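Local coordinates for putative lipoprotein (Bacteroides fragilis, PDB 3QNK) that is of unknown function but, as a SusD-like lipoprotein of the outer membrane, probably helps to capture glycans at the cell surface, at residues Glu433-Arg436 against Glu437-Lys441; Tyr455-Arg459 against Trp460-Pro464; Ile387-Arg390 against Tyr391-Tyr395. All coordinates share one frame; numbering follows the deposited sequence.

Contact 1 (Glu433-Arg436 against Glu437-Lys441); sequences EKLR and ELIRK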
ATOM      1  N   GLU B 433     -44.075  10.595  -5.416  1.00 56.08           N
ATOM      2  CA  GLU B 433     -43.555   9.770  -4.318  1.00 54.78           C
ATOM      3  C   GLU B 433     -43.429   8.300  -4.749  1.00 57.61           C
ATOM      4  O   GLU B 433     -42.390   7.677  -4.486  1.00 59.33           O
ATOM      5  CB  GLU B 433     -44.437   9.910  -3.054  1.00 56.84           C
ATOM      6  CG  GLU B 433     -44.745  11.355  -2.644  1.00 73.54           C
ATOM      7  CD  GLU B 433     -43.560  12.273  -2.359  1.00106.57           C
ATOM      8  OE1 GLU B 433     -42.790  11.965  -1.419  1.00113.10           O
ATOM      9  OE2 GLU B 433     -43.405  13.304  -3.063  1.00 92.72           O
ATOM     10  N   LYS B 434     -44.446   7.785  -5.473  1.00 50.78           N
ATOM     11  CA  LYS B 434     -44.504   6.426  -6.000  1.00 48.19           C
ATOM     12  C   LYS B 434     -43.526   6.261  -7.170  1.00 51.10           C
ATOM     13  O   LYS B 434     -42.795   5.267  -7.208  1.00 50.56           O
ATOM     14  CB  LYS B 434     -45.929   6.059  -6.431  1.00 49.37           C
ATOM     15  CG  LYS B 434     -46.908   5.730  -5.294  1.00 36.60           C
ATOM     16  CD  LYS B 434     -48.176   5.227  -5.964  1.00 58.17           C
ATOM     17  CE  LYS B 434     -49.457   5.217  -5.174  1.00 69.46           C
ATOM     18  NZ  LYS B 434     -50.364   4.150  -5.704  1.00 80.11           N
ATOM     19  N   LEU B 435     -43.474   7.250  -8.091  1.00 47.69           N
ATOM     20  CA  LEU B 435     -42.570   7.222  -9.246  1.00 46.89           C
ATOM     21  C   LEU B 435     -41.107   7.230  -8.812  1.00 53.22           C
ATOM     22  O   LEU B 435     -40.296   6.523  -9.425  1.00 54.43           O
ATOM     23  CB  LEU B 435     -42.842   8.364 -10.239  1.00 47.16           C
ATOM     24  CG  LEU B 435     -42.048   8.341 -11.573  1.00 50.29           C
ATOM     25  CD1 LEU B 435     -42.216   7.008 -12.319  1.00 48.58           C
ATOM     26  CD2 LEU B 435     -42.388   9.552 -12.442  1.00 50.38           C
ATOM     27  N   ARG B 436     -40.781   7.963  -7.731  1.00 50.09           N
ATOM     28  CA  ARG B 436     -39.405   8.003  -7.196  1.00 49.34           C
ATOM     29  C   ARG B 436     -38.923   6.611  -6.845  1.00 55.44           C
ATOM     30  O   ARG B 436     -37.820   6.241  -7.225  1.00 56.33           O
ATOM     31  CB  ARG B 436     -39.303   8.920  -5.968  1.00 44.75           C
ATOM     32  CG  ARG B 436     -37.949   8.884  -5.294  1.00 40.59           C
ATOM     33  CD  ARG B 436     -37.648  10.094  -4.430  1.00 41.23           C
ATOM     34  NE  ARG B 436     -38.826  10.506  -3.674  1.00 55.67           N
ATOM     35  CZ  ARG B 436     -39.340  11.726  -3.669  1.00 65.75           C
ATOM     36  NH1 ARG B 436     -38.744  12.711  -4.331  1.00 51.81           N
ATOM     37  NH2 ARG B 436     -40.433  11.983  -2.971  1.00 56.37           N
ATOM     38  N   GLU B 437     -39.763   5.822  -6.176  1.00 51.99           N
ATOM     39  CA  GLU B 437     -39.364   4.487  -5.777  1.00 51.20           C
ATOM     40  C   GLU B 437     -39.167   3.577  -6.977  1.00 54.67           C
ATOM     41  O   GLU B 437     -38.231   2.781  -6.983  1.00 53.69           O
ATOM     42  CB  GLU B 437     -40.371   3.882  -4.784  1.00 53.11           C
ATOM     43  CG  GLU B 437     -40.513   4.673  -3.481  1.00 70.54           C
ATOM     44  CD  GLU B 437     -39.259   5.247  -2.824  1.00 93.35           C
ATOM     45  OE1 GLU B 437     -38.293   4.479  -2.596  1.00 71.29           O
ATOM     46  OE2 GLU B 437     -39.254   6.466  -2.520  1.00 86.29           O
ATOM     47  N   LEU B 438     -39.998   3.741  -8.014  1.00 52.15           N
ATOM     48  CA  LEU B 438     -39.918   2.928  -9.223  1.00 51.67           C
ATOM     49  C   LEU B 438     -38.583   3.163  -9.978  1.00 56.98           C
ATOM     50  O   LEU B 438     -37.972   2.200 -10.474  1.00 58.13           O
ATOM     51  CB  LEU B 438     -41.133   3.239 -10.110  1.00 51.35           C
ATOM     52  CG  LEU B 438     -42.481   2.779  -9.534  1.00 52.41           C
ATOM     53  CD1 LEU B 438     -43.639   3.391 -10.268  1.00 51.27           C
ATOM     54  CD2 LEU B 438     -42.599   1.263  -9.507  1.00 50.12           C
ATOM     55  N   ILE B 439     -38.124   4.439 -10.010  1.00 50.32           N
ATOM     56  CA  ILE B 439     -36.866   4.865 -10.638  1.00 48.23           C
ATOM     57  C   ILE B 439     -35.719   4.244  -9.848  1.00 53.71           C
ATOM     58  O   ILE B 439     -34.848   3.582 -10.429  1.00 55.70           O
ATOM     59  CB  ILE B 439     -36.760   6.419 -10.724  1.00 50.40           C
ATOM     60  CG1 ILE B 439     -37.874   7.027 -11.625  1.00 50.27           C
ATOM     61  CG2 ILE B 439     -35.364   6.836 -11.193  1.00 52.51           C
ATOM     62  CD1 ILE B 439     -38.075   8.519 -11.526  1.00 48.56           C
ATOM     63  N   ARG B 440     -35.753   4.420  -8.512  1.00 47.69           N
ATOM     64  CA  ARG B 440     -34.769   3.856  -7.588  1.00 45.60           C
ATOM     65  C   ARG B 440     -34.657   2.328  -7.742  1.00 47.95           C
ATOM     66  O   ARG B 440     -33.539   1.815  -7.836  1.00 46.46           O
ATOM     67  CB  ARG B 440     -35.125   4.221  -6.160  1.00 42.58           C
ATOM     68  CG  ARG B 440     -34.884   5.697  -5.872  1.00 50.39           C
ATOM     69  CD  ARG B 440     -35.131   5.978  -4.421  1.00 43.61           C
ATOM     70  NE  ARG B 440     -34.783   7.346  -4.084  1.00 58.88           N
ATOM     71  CZ  ARG B 440     -34.714   7.792  -2.838  1.00 70.61           C
ATOM     72  NH1 ARG B 440     -34.984   6.984  -1.819  1.00 56.04           N
ATOM     73  NH2 ARG B 440     -34.374   9.043  -2.598  1.00 56.82           N
ATOM     74  N   LYS B 441     -35.814   1.625  -7.851  1.00 43.70           N
ATOM     75  CA  LYS B 441     -35.867   0.182  -8.065  1.00 42.61           C
ATOM     76  C   LYS B 441     -35.210  -0.152  -9.446  1.00 49.77           C
ATOM     77  O   LYS B 441     -34.373  -1.063  -9.507  1.00 50.31           O
ATOM     78  CB  LYS B 441     -37.313  -0.363  -7.942  1.00 43.09           C
TER

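Contact 2 (Tyr455-Arg459 against Trp460-Pro464); sequences YDVRR and WKIGP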
ATOM      1  N   TYR B 455     -23.417   3.146  -2.688  1.00 45.38           N
ATOM      2  CA  TYR B 455     -23.489   4.607  -2.739  1.00 43.64           C
ATOM      3  C   TYR B 455     -24.913   5.078  -2.993  1.00 48.17           C
ATOM      4  O   TYR B 455     -25.266   6.175  -2.567  1.00 49.29           O
ATOM      5  CB  TYR B 455     -22.512   5.147  -3.781  1.00 43.21           C
ATOM      6  CG  TYR B 455     -21.098   4.660  -3.544  1.00 42.42           C
ATOM      7  CD1 TYR B 455     -20.322   5.177  -2.499  1.00 42.54           C
ATOM      8  CD2 TYR B 455     -20.539   3.673  -4.350  1.00 44.11           C
ATOM      9  CE1 TYR B 455     -19.035   4.696  -2.247  1.00 41.51           C
ATOM     10  CE2 TYR B 455     -19.249   3.197  -4.123  1.00 45.90           C
ATOM     11  CZ  TYR B 455     -18.502   3.708  -3.069  1.00 49.62           C
ATOM     12  OH  TYR B 455     -17.230   3.241  -2.898  1.00 43.43           O
ATOM     13  N   ASP B 456     -25.752   4.238  -3.613  1.00 44.38           N
ATOM     14  CA  ASP B 456     -27.158   4.575  -3.794  1.00 44.59           C
ATOM     15  C   ASP B 456     -27.884   4.535  -2.415  1.00 48.23           C
ATOM     16  O   ASP B 456     -28.557   5.496  -2.045  1.00 47.84           O
ATOM     17  CB  ASP B 456     -27.799   3.633  -4.802  1.00 46.66           C
ATOM     18  CG  ASP B 456     -27.434   3.917  -6.263  1.00 55.81           C
ATOM     19  OD1 ASP B 456     -26.924   5.039  -6.555  1.00 57.40           O
ATOM     20  OD2 ASP B 456     -27.687   3.038  -7.117  1.00 59.31           O
ATOM     21  N   VAL B 457     -27.623   3.492  -1.616  1.00 42.90           N
ATOM     22  CA  VAL B 457     -28.169   3.327  -0.269  1.00 42.16           C
ATOM     23  C   VAL B 457     -27.744   4.524   0.618  1.00 48.32           C
ATOM     24  O   VAL B 457     -28.554   5.055   1.383  1.00 48.48           O
ATOM     25  CB  VAL B 457     -27.716   1.955   0.323  1.00 44.01           C
ATOM     26  CG1 VAL B 457     -27.882   1.891   1.838  1.00 41.91           C
ATOM     27  CG2 VAL B 457     -28.460   0.795  -0.342  1.00 43.79           C
ATOM     28  N   ARG B 458     -26.482   4.944   0.481  1.00 43.89           N
ATOM     29  CA  ARG B 458     -25.827   6.021   1.235  1.00 41.86           C
ATOM     30  C   ARG B 458     -26.416   7.366   0.906  1.00 46.76           C
ATOM     31  O   ARG B 458     -26.744   8.145   1.823  1.00 49.51           O
ATOM     32  CB  ARG B 458     -24.324   6.010   0.893  1.00 35.69           C
ATOM     33  CG  ARG B 458     -23.503   7.073   1.567  1.00 34.54           C
ATOM     34  CD  ARG B 458     -22.032   6.699   1.496  1.00 27.47           C
ATOM     35  NE  ARG B 458     -21.595   5.906   2.639  1.00 39.23           N
ATOM     36  CZ  ARG B 458     -20.321   5.744   2.959  1.00 55.72           C
ATOM     37  NH1 ARG B 458     -19.372   6.314   2.229  1.00 35.61           N
ATOM     38  NH2 ARG B 458     -19.984   5.026   4.026  1.00 47.07           N
ATOM     39  N   ARG B 459     -26.532   7.661  -0.407  1.00 41.06           N
ATOM     40  CA  ARG B 459     -27.034   8.954  -0.876  1.00 40.55           C
ATOM     41  C   ARG B 459     -28.549   9.063  -0.694  1.00 45.37           C
ATOM     42  O   ARG B 459     -29.027  10.129  -0.311  1.00 46.90           O
ATOM     43  CB  ARG B 459     -26.597   9.260  -2.311  1.00 38.73           C
ATOM     44  CG  ARG B 459     -27.197   8.379  -3.380  1.00 47.67           C
ATOM     45  CD  ARG B 459     -26.495   8.634  -4.677  1.00 47.35           C
ATOM     46  NE  ARG B 459     -27.056   7.812  -5.738  1.00 45.40           N
ATOM     47  CZ  ARG B 459     -28.084   8.170  -6.487  1.00 50.54           C
ATOM     48  NH1 ARG B 459     -28.666   9.351  -6.312  1.00 31.10           N
ATOM     49  NH2 ARG B 459     -28.538   7.357  -7.420  1.00 41.40           N
ATOM     50  N   TRP B 460     -29.293   7.970  -0.908  1.00 42.00           N
ATOM     51  CA  TRP B 460     -30.735   7.942  -0.686  1.00 41.94           C
ATOM     52  C   TRP B 460     -31.069   7.849   0.784  1.00 46.20           C
ATOM     53  O   TRP B 460     -32.228   8.041   1.157  1.00 48.95           O
ATOM     54  CB  TRP B 460     -31.380   6.754  -1.401  1.00 40.70           C
ATOM     55  CG  TRP B 460     -31.338   6.853  -2.890  1.00 42.18           C
ATOM     56  CD1 TRP B 460     -31.306   7.988  -3.641  1.00 44.96           C
ATOM     57  CD2 TRP B 460     -31.375   5.762  -3.810  1.00 42.23           C
ATOM     58  NE1 TRP B 460     -31.280   7.671  -4.971  1.00 44.33           N
ATOM     59  CE2 TRP B 460     -31.334   6.312  -5.109  1.00 45.50           C
ATOM     60  CE3 TRP B 460     -31.420   4.363  -3.657  1.00 43.56           C
ATOM     61  CZ2 TRP B 460     -31.326   5.522  -6.255  1.00 45.14           C
ATOM     62  CZ3 TRP B 460     -31.420   3.572  -4.794  1.00 45.56           C
ATOM     63  CH2 TRP B 460     -31.386   4.153  -6.076  1.00 46.78           C
ATOM     64  N   LYS B 461     -30.060   7.526   1.621  1.00 39.92           N
ATOM     65  CA  LYS B 461     -30.188   7.378   3.061  1.00 39.24           C
ATOM     66  C   LYS B 461     -31.259   6.305   3.384  1.00 42.11           C
ATOM     67  O   LYS B 461     -32.252   6.609   4.026  1.00 42.02           O
ATOM     68  CB  LYS B 461     -30.445   8.728   3.777  1.00 40.68           C
ATOM     69  CG  LYS B 461     -29.235   9.646   3.732  1.00 49.43           C
ATOM     70  CD  LYS B 461     -29.250  10.705   4.839  1.00 62.63           C
ATOM     71  CE  LYS B 461     -28.086  11.702   4.809  1.00 80.49           C
ATOM     72  NZ  LYS B 461     -26.729  11.066   4.885  1.00 92.30           N
ATOM     73  N   ILE B 462     -31.046   5.052   2.892  1.00 37.16           N
ATOM     74  CA  ILE B 462     -31.947   3.904   3.093  1.00 36.14           C
ATOM     75  C   ILE B 462     -31.196   2.697   3.742  1.00 44.22           C
ATOM     76  O   ILE B 462     -31.583   1.531   3.540  1.00 44.25           O
ATOM     77  CB  ILE B 462     -32.691   3.490   1.800  1.00 37.93           C
ATOM     78  CG1 ILE B 462     -31.730   3.067   0.676  1.00 38.35           C
ATOM     79  CG2 ILE B 462     -33.667   4.575   1.356  1.00 38.00           C
ATOM     80  CD1 ILE B 462     -32.330   2.219  -0.414  1.00 44.41           C
ATOM     81  N   GLY B 463     -30.167   3.007   4.543  1.00 40.55           N
ATOM     82  CA  GLY B 463     -29.371   2.025   5.260  1.00 40.38           C
ATOM     83  C   GLY B 463     -30.156   1.150   6.220  1.00 47.60           C
ATOM     84  O   GLY B 463     -30.025  -0.088   6.188  1.00 47.45           O
ATOM     85  N   PRO B 464     -31.032   1.753   7.073  1.00 44.93           N
ATOM     86  CA  PRO B 464     -31.820   0.919   8.019  1.00 43.70           C
ATOM     87  C   PRO B 464     -32.705  -0.124   7.327  1.00 49.61           C
ATOM     88  O   PRO B 464     -32.863  -1.222   7.827  1.00 51.75           O
ATOM     89  CB  PRO B 464     -32.675   1.947   8.745  1.00 44.82           C
ATOM     90  CG  PRO B 464     -31.943   3.239   8.587  1.00 48.63           C
ATOM     91  CD  PRO B 464     -31.310   3.198   7.272  1.00 44.54           C
TER

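Contact 3 (Ile387-Arg390 against Tyr391-Tyr395); sequences IILR and YAEIY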
ATOM      1  N   ILE B 387     -16.779  -1.559 -16.968  1.00 48.80           N
ATOM      2  CA  ILE B 387     -17.401  -0.365 -17.539  1.00 48.24           C
ATOM      3  C   ILE B 387     -17.789   0.592 -16.415  1.00 52.00           C
ATOM      4  O   ILE B 387     -18.817   0.413 -15.735  1.00 52.66           O
ATOM      5  CB  ILE B 387     -18.583  -0.705 -18.462  1.00 50.17           C
ATOM      6  CG1 ILE B 387     -18.134  -1.747 -19.510  1.00 51.59           C
ATOM      7  CG2 ILE B 387     -19.111   0.571 -19.102  1.00 49.57           C
ATOM      8  CD1 ILE B 387     -19.255  -2.468 -20.246  1.00 62.20           C
ATOM      9  N   ILE B 388     -16.952   1.610 -16.234  1.00 48.01           N
ATOM     10  CA  ILE B 388     -17.133   2.626 -15.199  1.00 47.43           C
ATOM     11  C   ILE B 388     -18.324   3.514 -15.597  1.00 50.74           C
ATOM     12  O   ILE B 388     -19.154   3.800 -14.759  1.00 52.03           O
ATOM     13  CB  ILE B 388     -15.795   3.409 -14.940  1.00 50.95           C
ATOM     14  CG1 ILE B 388     -14.688   2.434 -14.434  1.00 51.23           C
ATOM     15  CG2 ILE B 388     -16.000   4.525 -13.923  1.00 50.98           C
ATOM     16  CD1 ILE B 388     -13.243   2.877 -14.605  1.00 53.69           C
ATOM     17  N   LEU B 389     -18.453   3.880 -16.865  1.00 47.13           N
ATOM     18  CA  LEU B 389     -19.569   4.703 -17.310  1.00 47.22           C
ATOM     19  C   LEU B 389     -20.231   4.115 -18.580  1.00 52.56           C
ATOM     20  O   LEU B 389     -19.565   3.929 -19.608  1.00 51.96           O
ATOM     21  CB  LEU B 389     -19.120   6.161 -17.556  1.00 48.16           C
ATOM     22  CG  LEU B 389     -18.486   6.956 -16.396  1.00 50.76           C
ATOM     23  CD1 LEU B 389     -17.767   8.210 -16.946  1.00 52.11           C
ATOM     24  CD2 LEU B 389     -19.533   7.378 -15.390  1.00 46.23           C
ATOM     25  N   ARG B 390     -21.545   3.802 -18.465  1.00 49.05           N
ATOM     26  CA  ARG B 390     -22.449   3.285 -19.504  1.00 49.31           C
ATOM     27  C   ARG B 390     -23.513   4.320 -19.869  1.00 53.92           C
ATOM     28  O   ARG B 390     -23.978   5.049 -18.985  1.00 53.10           O
ATOM     29  CB  ARG B 390     -23.187   2.058 -18.979  1.00 47.18           C
ATOM     30  CG  ARG B 390     -22.539   0.702 -19.126  1.00 52.84           C
ATOM     31  CD  ARG B 390     -23.269  -0.257 -18.172  1.00 50.06           C
ATOM     32  NE  ARG B 390     -24.620  -0.492 -18.653  1.00 58.51           N
ATOM     33  CZ  ARG B 390     -25.624  -0.979 -17.946  1.00 66.49           C
ATOM     34  NH1 ARG B 390     -25.449  -1.325 -16.682  1.00 46.62           N
ATOM     35  NH2 ARG B 390     -26.804  -1.157 -18.506  1.00 60.28           N
ATOM     36  N   TYR B 391     -23.995   4.300 -21.121  1.00 50.96           N
ATOM     37  CA  TYR B 391     -25.055   5.210 -21.576  1.00 51.13           C
ATOM     38  C   TYR B 391     -26.366   5.062 -20.741  1.00 54.62           C
ATOM     39  O   TYR B 391     -27.041   6.066 -20.514  1.00 55.11           O
ATOM     40  CB  TYR B 391     -25.345   4.995 -23.068  1.00 52.58           C
ATOM     41  CG  TYR B 391     -26.150   6.089 -23.743  1.00 54.27           C
ATOM     42  CD1 TYR B 391     -25.975   7.428 -23.399  1.00 55.73           C
ATOM     43  CD2 TYR B 391     -27.025   5.793 -24.782  1.00 56.20           C
ATOM     44  CE1 TYR B 391     -26.698   8.439 -24.031  1.00 57.10           C
ATOM     45  CE2 TYR B 391     -27.731   6.799 -25.444  1.00 58.15           C
ATOM     46  CZ  TYR B 391     -27.563   8.123 -25.067  1.00 65.96           C
ATOM     47  OH  TYR B 391     -28.234   9.115 -25.735  1.00 68.97           O
ATOM     48  N   ALA B 392     -26.681   3.838 -20.238  1.00 48.36           N
ATOM     49  CA  ALA B 392     -27.868   3.573 -19.419  1.00 47.01           C
ATOM     50  C   ALA B 392     -27.984   4.517 -18.208  1.00 52.49           C
ATOM     51  O   ALA B 392     -29.097   4.903 -17.841  1.00 52.66           O
ATOM     52  CB  ALA B 392     -27.857   2.138 -18.940  1.00 46.90           C
ATOM     53  N   GLU B 393     -26.834   4.904 -17.606  1.00 48.44           N
ATOM     54  CA  GLU B 393     -26.789   5.774 -16.441  1.00 47.04           C
ATOM     55  C   GLU B 393     -27.295   7.176 -16.740  1.00 54.64           C
ATOM     56  O   GLU B 393     -27.906   7.793 -15.862  1.00 55.87           O
ATOM     57  CB  GLU B 393     -25.371   5.859 -15.906  1.00 47.42           C
ATOM     58  CG  GLU B 393     -25.345   5.990 -14.404  1.00 57.27           C
ATOM     59  CD  GLU B 393     -23.968   6.197 -13.818  1.00 75.76           C
ATOM     60  OE1 GLU B 393     -23.077   5.340 -14.052  1.00 51.97           O
ATOM     61  OE2 GLU B 393     -23.792   7.219 -13.111  1.00 64.40           O
ATOM     62  N   ILE B 394     -27.029   7.697 -17.962  1.00 50.86           N
ATOM     63  CA  ILE B 394     -27.465   9.029 -18.366  1.00 51.40           C
ATOM     64  C   ILE B 394     -28.981   9.110 -18.178  1.00 55.94           C
ATOM     65  O   ILE B 394     -29.457  10.006 -17.491  1.00 56.69           O
ATOM     66  CB  ILE B 394     -27.006   9.340 -19.815  1.00 56.10           C
ATOM     67  CG1 ILE B 394     -25.475   9.160 -19.974  1.00 57.31           C
ATOM     68  CG2 ILE B 394     -27.485  10.696 -20.334  1.00 55.72           C
ATOM     69  CD1 ILE B 394     -24.577   9.926 -18.998  1.00 51.97           C
ATOM     70  N   TYR B 395     -29.709   8.106 -18.667  1.00 51.76           N
ATOM     71  CA  TYR B 395     -31.157   8.043 -18.578  1.00 50.98           C
ATOM     72  C   TYR B 395     -31.658   8.018 -17.135  1.00 52.62           C
ATOM     73  O   TYR B 395     -32.598   8.753 -16.799  1.00 53.08           O
ATOM     74  CB  TYR B 395     -31.669   6.819 -19.325  1.00 51.67           C
ATOM     75  CG  TYR B 395     -31.479   6.924 -20.819  1.00 54.25           C
ATOM     76  CD1 TYR B 395     -32.378   7.635 -21.604  1.00 56.62           C
ATOM     77  CD2 TYR B 395     -30.400   6.309 -21.451  1.00 55.20           C
ATOM     78  CE1 TYR B 395     -32.208   7.742 -22.978  1.00 58.29           C
ATOM     79  CE2 TYR B 395     -30.218   6.411 -22.830  1.00 56.94           C
ATOM     80  CZ  TYR B 395     -31.127   7.132 -23.589  1.00 63.99           C
ATOM     81  OH  TYR B 395     -31.004   7.239 -24.951  1.00 63.04           O
TER

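Contact 1 (Glu433-Arg436 against Glu437-Lys441)
Residues Lys434, Leu435 and Arg436 hand their carbonyls to Leu438, Ile439 and Arg440 in successive i to i+4 bonds, so Glu433-Arg436 and Glu437-Lys441 are consecutive turns of one alpha-helix. The bond from Arg440 N to Arg436 O is 3.0 Å long. Ile439 N reaches Leu435 O at 3.1 Å.

On the polar flank, Arg436 and Arg440 run side by side and point the same way. The CG of Arg436 stands anti to its N (chi1 174°), which carries the chain out beside its own carbonyl, and a bend at chi3 (40°) swings the guanidinium back along the helix to Glu433. There NH2 meets Glu433 OE1 at 2.8 Å in a salt bridge, the oxygen arriving at the guanidinium edge and in its plane. NH1 has a second acid, Glu404 on helix 391-405, so carboxylates on two helices fix the rotation of this group. Arg440 is extended from CG to NE and takes the CD of Arg436 over one face of its guanidinium; CG of Arg436 lies 3.7 Å from Arg440 NE. The two guanidinium planes are turned 60° from each other, and the aliphatic part of one arginine packs on the charged end of the next.

The apolar flank is carried by Leu435 and Ile439, whose side chains cross at a slant with Leu435 CG 4.0 Å from Ile439 CD1. Both are buried against helix 391-405 and both rest on Leu403, while Ile439 also touches Ala399. Arg436 runs along the border of that interface, where it too touches Leu403 before reaching Glu404. The result is helix-on-helix packing consistent with the alpha-alpha superhelix of this SusD-like protein.

Contact 2 (Tyr455-Arg459 against Trp460-Pro464)
A Schellman motif ends helix 453-460 here, and the last helical side chains stack beside it. Lys461, with positive phi (57°), is the C-prime residue. Ile462 N reaches back to Val457 O at 2.9 Å, while Lys461 N makes a weak bond to Arg458 O. Ile462 then serves as N-cap residue of helix 463-466, and its CG1 packs against Val457 CG2, the two side chains crossing at about a right angle.

At the last helical residue, Trp460 N bonds to Asp456 O, one turn back, at 2.8 Å. The indole lies side by side with the Asp456 side chain, pointing the same way. CB of Asp456 sits over the six-membered ring in a CH-pi contact, 3.8 Å from its centroid, and the carboxylate is stacked 22° from the ring plane.

Arg459 shares this cluster. Its CG takes the cramped site between N and carbonyl carbon (chi1 68°), and the extended chain that follows returns toward Asp456. NE and NH2 grip the single atom OD1 side-on, at 2.9 Å from NE and 3.0 Å from NH2; both come from the same face of the carboxylate. Glu400 OE2 holds the other end, joined to Arg459 NH1 by a salt bridge and to Trp460 NE1 by a hydrogen bond. That indole nitrogen lies 3.2 Å above the guanidinium plane of Arg459, offset toward its rim.

Contact 3 (Ile387-Arg390 against Tyr391-Tyr395)
Tyr391 begins the turn away from Arg390. CG anti to N (chi1 -165°) takes the phenol away toward Tyr209, and CE2 of Tyr395 comes over one face of the Tyr391 ring, 3.6 Å above the plane.

Ala392 turns its methyl to the strand side, where CB meets Arg390 NH2 at 3.5 Å, oblique to the guanidinium. Arg390 is buried; NH2 forms a salt bridge with Glu446 and NH1 with Glu450, which probably offset the nearby charge of Arg421.

Glu393 supplies the polar link of the turn. Its N bonds to Arg390 O at 3.2 Å, coming from well above the carbonyl plane. Beyond CG the side chain is extended, which brings OE1 to 4.3 Å from Leu389 CD2 and into a salt bridge with Arg190; OE2 takes a hydrogen bond from Asn397.

Ile394 packs on helices 181-194 and 198-209. This is a strand-to-helix junction: strand 389-390 pairs antiparallel with strand 238-244 by backbone bonds from Leu389, at a classic beta bulge Ile388 and Leu389 both face Phe240, and the chain leads on into helix 391-405.

Overall arrangement
Along the chain the order is contact 3, then contact 1, then contact 2. Contacts 1 and 2 touch, although their centres are 14 Å apart: Arg440 NH2 lies 3.4 Å from Trp460 CD1, in a cation-pi pair that ties helix 432-446 to the end of helix 453-460. Contact 3 stays apart from both, its nearest atoms about 7 Å from either, but helix 391-405, which runs on from contact 3, supplies Glu400 to contact 2 and Leu403 and Glu404 to contact 1. Bound acetate, probably from the crystallisation liquor, lies about 4 Å from the side chain of Arg459 and likewise of Ile388.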